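Local coordinates for protein transcriptional regulator (NtrC family) (Aquifex aeolicus, PDB 3DZD) that probably acts as a response regulator and AAA+ ATPase that uses ATP hydrolysis to activate sigma54-dependent transcription, captured here in its inactive, ADP-bound state, at residues E313-K318 with G345-L350. Sequence-based numbering, arbitrary orientation.
Sequences EYFLKK and GNVREL. With ADP (adenosine-5'-diphosphate), chain C.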
loop_
_atom_site.group_PDB
_atom_site.type_symbol
_atom_site.label_atom_id
_atom_site.label_comp_id
_atom_site.label_asym_id
_atom_site.label_seq_id
_atom_site.Cartn_x
_atom_site.Cartn_y
_atom_site.Cartn_z
ATOM N N GLU A 313 -21.348 -20.624 -1.327
ATOM C CA GLU A 313 -20.447 -21.490 -0.589
ATOM C C GLU A 313 -19.143 -20.757 -0.303
ATOM O O GLU A 313 -18.551 -20.917 0.761
ATOM C CB GLU A 313 -20.191 -22.777 -1.375
ATOM C CG GLU A 313 -21.408 -23.690 -1.435
ATOM C CD GLU A 313 -21.251 -24.834 -2.419
ATOM O OE1 GLU A 313 -20.442 -24.714 -3.367
ATOM O OE2 GLU A 313 -21.951 -25.857 -2.246
ATOM N N TYR A 314 -18.715 -19.937 -1.254
ATOM C CA TYR A 314 -17.489 -19.168 -1.107
ATOM C C TYR A 314 -17.642 -18.131 0.007
ATOM O O TYR A 314 -16.719 -17.916 0.804
ATOM C CB TYR A 314 -17.127 -18.509 -2.442
ATOM C CG TYR A 314 -16.126 -17.368 -2.366
ATOM C CD1 TYR A 314 -14.757 -17.604 -2.406
ATOM C CD2 TYR A 314 -16.557 -16.055 -2.295
ATOM C CE1 TYR A 314 -13.847 -16.561 -2.346
ATOM C CE2 TYR A 314 -15.663 -15.011 -2.237
ATOM C CZ TYR A 314 -14.314 -15.267 -2.261
ATOM O OH TYR A 314 -13.443 -14.207 -2.210
ATOM N N PHE A 315 -18.807 -17.488 0.066
ATOM C CA PHE A 315 -19.041 -16.470 1.087
ATOM C C PHE A 315 -19.290 -17.114 2.453
ATOM O O PHE A 315 -18.796 -16.641 3.473
ATOM C CB PHE A 315 -20.198 -15.535 0.690
ATOM C CG PHE A 315 -19.869 -14.611 -0.460
ATOM C CD1 PHE A 315 -18.746 -13.788 -0.412
ATOM C CD2 PHE A 315 -20.673 -14.569 -1.594
ATOM C CE1 PHE A 315 -18.429 -12.946 -1.475
ATOM C CE2 PHE A 315 -20.374 -13.720 -2.650
ATOM C CZ PHE A 315 -19.250 -12.913 -2.600
ATOM N N LEU A 316 -20.057 -18.197 2.460
ATOM C CA LEU A 316 -20.363 -18.914 3.689
ATOM C C LEU A 316 -19.082 -19.381 4.378
ATOM O O LEU A 316 -18.963 -19.287 5.593
ATOM C CB LEU A 316 -21.264 -20.111 3.393
ATOM C CG LEU A 316 -21.649 -20.978 4.591
ATOM C CD1 LEU A 316 -22.553 -20.203 5.542
ATOM C CD2 LEU A 316 -22.322 -22.264 4.126
ATOM N N LYS A 317 -18.126 -19.881 3.600
ATOM C CA LYS A 317 -16.857 -20.316 4.164
ATOM C C LYS A 317 -16.062 -19.132 4.673
ATOM O O LYS A 317 -15.590 -19.131 5.804
ATOM C CB LYS A 317 -16.025 -21.085 3.140
ATOM C CG LYS A 317 -16.242 -22.584 3.167
ATOM C CD LYS A 317 -17.712 -22.928 2.982
ATOM C CE LYS A 317 -17.897 -24.393 2.630
ATOM N NZ LYS A 317 -17.306 -25.277 3.674
ATOM N N LYS A 318 -15.913 -18.122 3.829
ATOM C CA LYS A 318 -15.093 -16.973 4.164
ATOM C C LYS A 318 -15.551 -16.282 5.448
ATOM O O LYS A 318 -14.724 -15.849 6.259
ATOM C CB LYS A 318 -15.067 -15.990 2.996
ATOM C CG LYS A 318 -14.547 -14.617 3.345
ATOM C CD LYS A 318 -14.099 -13.881 2.090
ATOM C CE LYS A 318 -14.429 -12.405 2.201
ATOM N NZ LYS A 318 -15.876 -12.243 2.537
ATOM N N GLY A 345 -29.919 -6.955 -6.773
ATOM C CA GLY A 345 -28.648 -6.423 -6.318
ATOM C C GLY A 345 -27.481 -7.349 -6.624
ATOM O O GLY A 345 -26.343 -7.095 -6.213
ATOM N N ASN A 346 -27.768 -8.438 -7.329
ATOM C CA ASN A 346 -26.730 -9.338 -7.796
ATOM C C ASN A 346 -25.799 -9.872 -6.702
ATOM O O ASN A 346 -26.269 -10.321 -5.666
ATOM C CB ASN A 346 -25.970 -8.668 -8.934
ATOM C CG ASN A 346 -26.825 -8.538 -10.182
ATOM O OD1 ASN A 346 -27.102 -9.533 -10.833
ATOM N ND2 ASN A 346 -27.278 -7.321 -10.494
ATOM N N VAL A 347 -24.489 -9.836 -6.930
ATOM C CA VAL A 347 -23.548 -10.504 -6.030
ATOM C C VAL A 347 -23.461 -9.735 -4.724
ATOM O O VAL A 347 -23.257 -10.300 -3.648
ATOM C CB VAL A 347 -22.143 -10.631 -6.653
ATOM C CG1 VAL A 347 -21.173 -11.279 -5.674
ATOM C CG2 VAL A 347 -22.199 -11.429 -7.940
ATOM N N ARG A 348 -23.637 -8.430 -4.832
ATOM C CA ARG A 348 -23.610 -7.561 -3.673
ATOM C C ARG A 348 -24.748 -7.953 -2.725
ATOM O O ARG A 348 -24.555 -8.051 -1.517
ATOM C CB ARG A 348 -23.738 -6.115 -4.144
ATOM C CG ARG A 348 -23.557 -5.077 -3.088
ATOM C CD ARG A 348 -23.268 -3.763 -3.775
ATOM N NE ARG A 348 -24.464 -3.228 -4.410
ATOM C CZ ARG A 348 -24.447 -2.322 -5.380
ATOM N NH1 ARG A 348 -23.289 -1.861 -5.831
ATOM N NH2 ARG A 348 -25.587 -1.877 -5.896
ATOM N N GLU A 349 -25.927 -8.199 -3.291
ATOM C CA GLU A 349 -27.064 -8.695 -2.521
ATOM C C GLU A 349 -26.772 -10.071 -1.898
ATOM O O GLU A 349 -26.932 -10.255 -0.691
ATOM C CB GLU A 349 -28.330 -8.750 -3.384
ATOM C CG GLU A 349 -29.589 -9.137 -2.595
ATOM C CD GLU A 349 -30.846 -9.237 -3.451
ATOM O OE1 GLU A 349 -30.910 -8.620 -4.540
ATOM O OE2 GLU A 349 -31.782 -9.946 -3.030
ATOM N N LEU A 350 -26.334 -11.025 -2.720
ATOM C CA LEU A 350 -26.002 -12.362 -2.229
ATOM C C LEU A 350 -24.983 -12.344 -1.089
ATOM O O LEU A 350 -25.165 -13.024 -0.084
ATOM C CB LEU A 350 -25.471 -13.250 -3.354
ATOM C CG LEU A 350 -25.064 -14.673 -2.948
ATOM C CD1 LEU A 350 -26.260 -15.531 -2.570
ATOM C CD2 LEU A 350 -24.287 -15.336 -4.064
HETATM P PB ADP C . -19.766 -3.744 -8.860
HETATM O O1B ADP C . -18.304 -3.344 -8.882
HETATM O O2B ADP C . -20.719 -2.623 -8.510
HETATM O O3B ADP C . -20.219 -4.494 -10.076
HETATM P PA ADP C . -18.858 -5.260 -6.558
HETATM O O1A ADP C . -17.904 -6.275 -7.125
HETATM O O2A ADP C . -18.263 -4.015 -5.934
HETATM O O3A ADP C . -19.942 -4.867 -7.699
HETATM O "O5'" ADP C . -19.764 -5.979 -5.440
HETATM C "C5'" ADP C . -19.711 -7.387 -5.255
HETATM C "C4'" ADP C . -19.189 -7.765 -3.883
HETATM O "O4'" ADP C . -19.036 -9.179 -3.901
HETATM C "C3'" ADP C . -17.782 -7.244 -3.684
HETATM O "O3'" ADP C . -17.476 -7.270 -2.286
HETATM C "C2'" ADP C . -16.880 -8.259 -4.335
HETATM O "O2'" ADP C . -15.745 -8.404 -3.479
HETATM C "C1'" ADP C . -17.696 -9.533 -4.278
HETATM N N9 ADP C . -17.747 -10.213 -5.590
HETATM C C8 ADP C . -18.391 -9.759 -6.681
HETATM N N7 ADP C . -18.281 -10.617 -7.714
HETATM C C5 ADP C . -17.548 -11.657 -7.282
HETATM C C6 ADP C . -17.049 -12.913 -7.882
HETATM N N6 ADP C . -17.331 -13.226 -9.175
HETATM N N1 ADP C . -16.321 -13.730 -7.098
HETATM C C2 ADP C . -16.051 -13.417 -5.817
HETATM N N3 ADP C . -16.463 -12.293 -5.206
HETATM C C4 ADP C . -17.203 -11.391 -5.880
#
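Asn-346 ND2 donates to two acceptors, Glu-160 OE1 and Ser-161 O of the P-loop (Walker A) sequence GESGTGKE, while OD1 of the same amide accepts from Leu-301 N. Having both donor and acceptor ends, asparagine suits this buried place, where it ties the 345-350 segment to both. Next to it, Gly-345 N gives a hydrogen bond of 3.0 Å to Glu-349 OE1, met nearly along the C-O axis. Without a side chain, Gly-345 leaves room for Glu-349 CB.

No hydrogen bond joins 313-318 to 345-350; their contact is apolar. Phe-315 leaves helix 307-322 toward 345-350, CG lying anti to the carbonyl carbon (chi1 -70°). The ring edge does the touching: CE2 lies 4.0 Å from Val-347 CG1, and CD2 is 4.4 Å from Leu-350 CD2. Tyr-314 CD2 sits over one face of Phe-315, offset toward the rim.

Phe-315 and Val-347, which meet each other, also touch ADP; Tyr-314 and Arg-348 join them in the pocket. Val-347, short and branched, sets CG1 against ADP C8, while Phe-315 CZ reaches ADP N3 at 3.9 Å. Tyr-314 CE2 adds a contact of 3.9 Å with ADP C2. Arg-348, in the GNVREL sequence that carries the sensor II arginine of this family, places NH1 3.8 Å from ADP O2B, too long for a direct bond but near enough for its charge probably to favour the diphosphate.

Phe-315 and Val-347 thus serve both the helix-helix packing and the nucleotide, consistent with a lid whose position responds to the bound nucleotide.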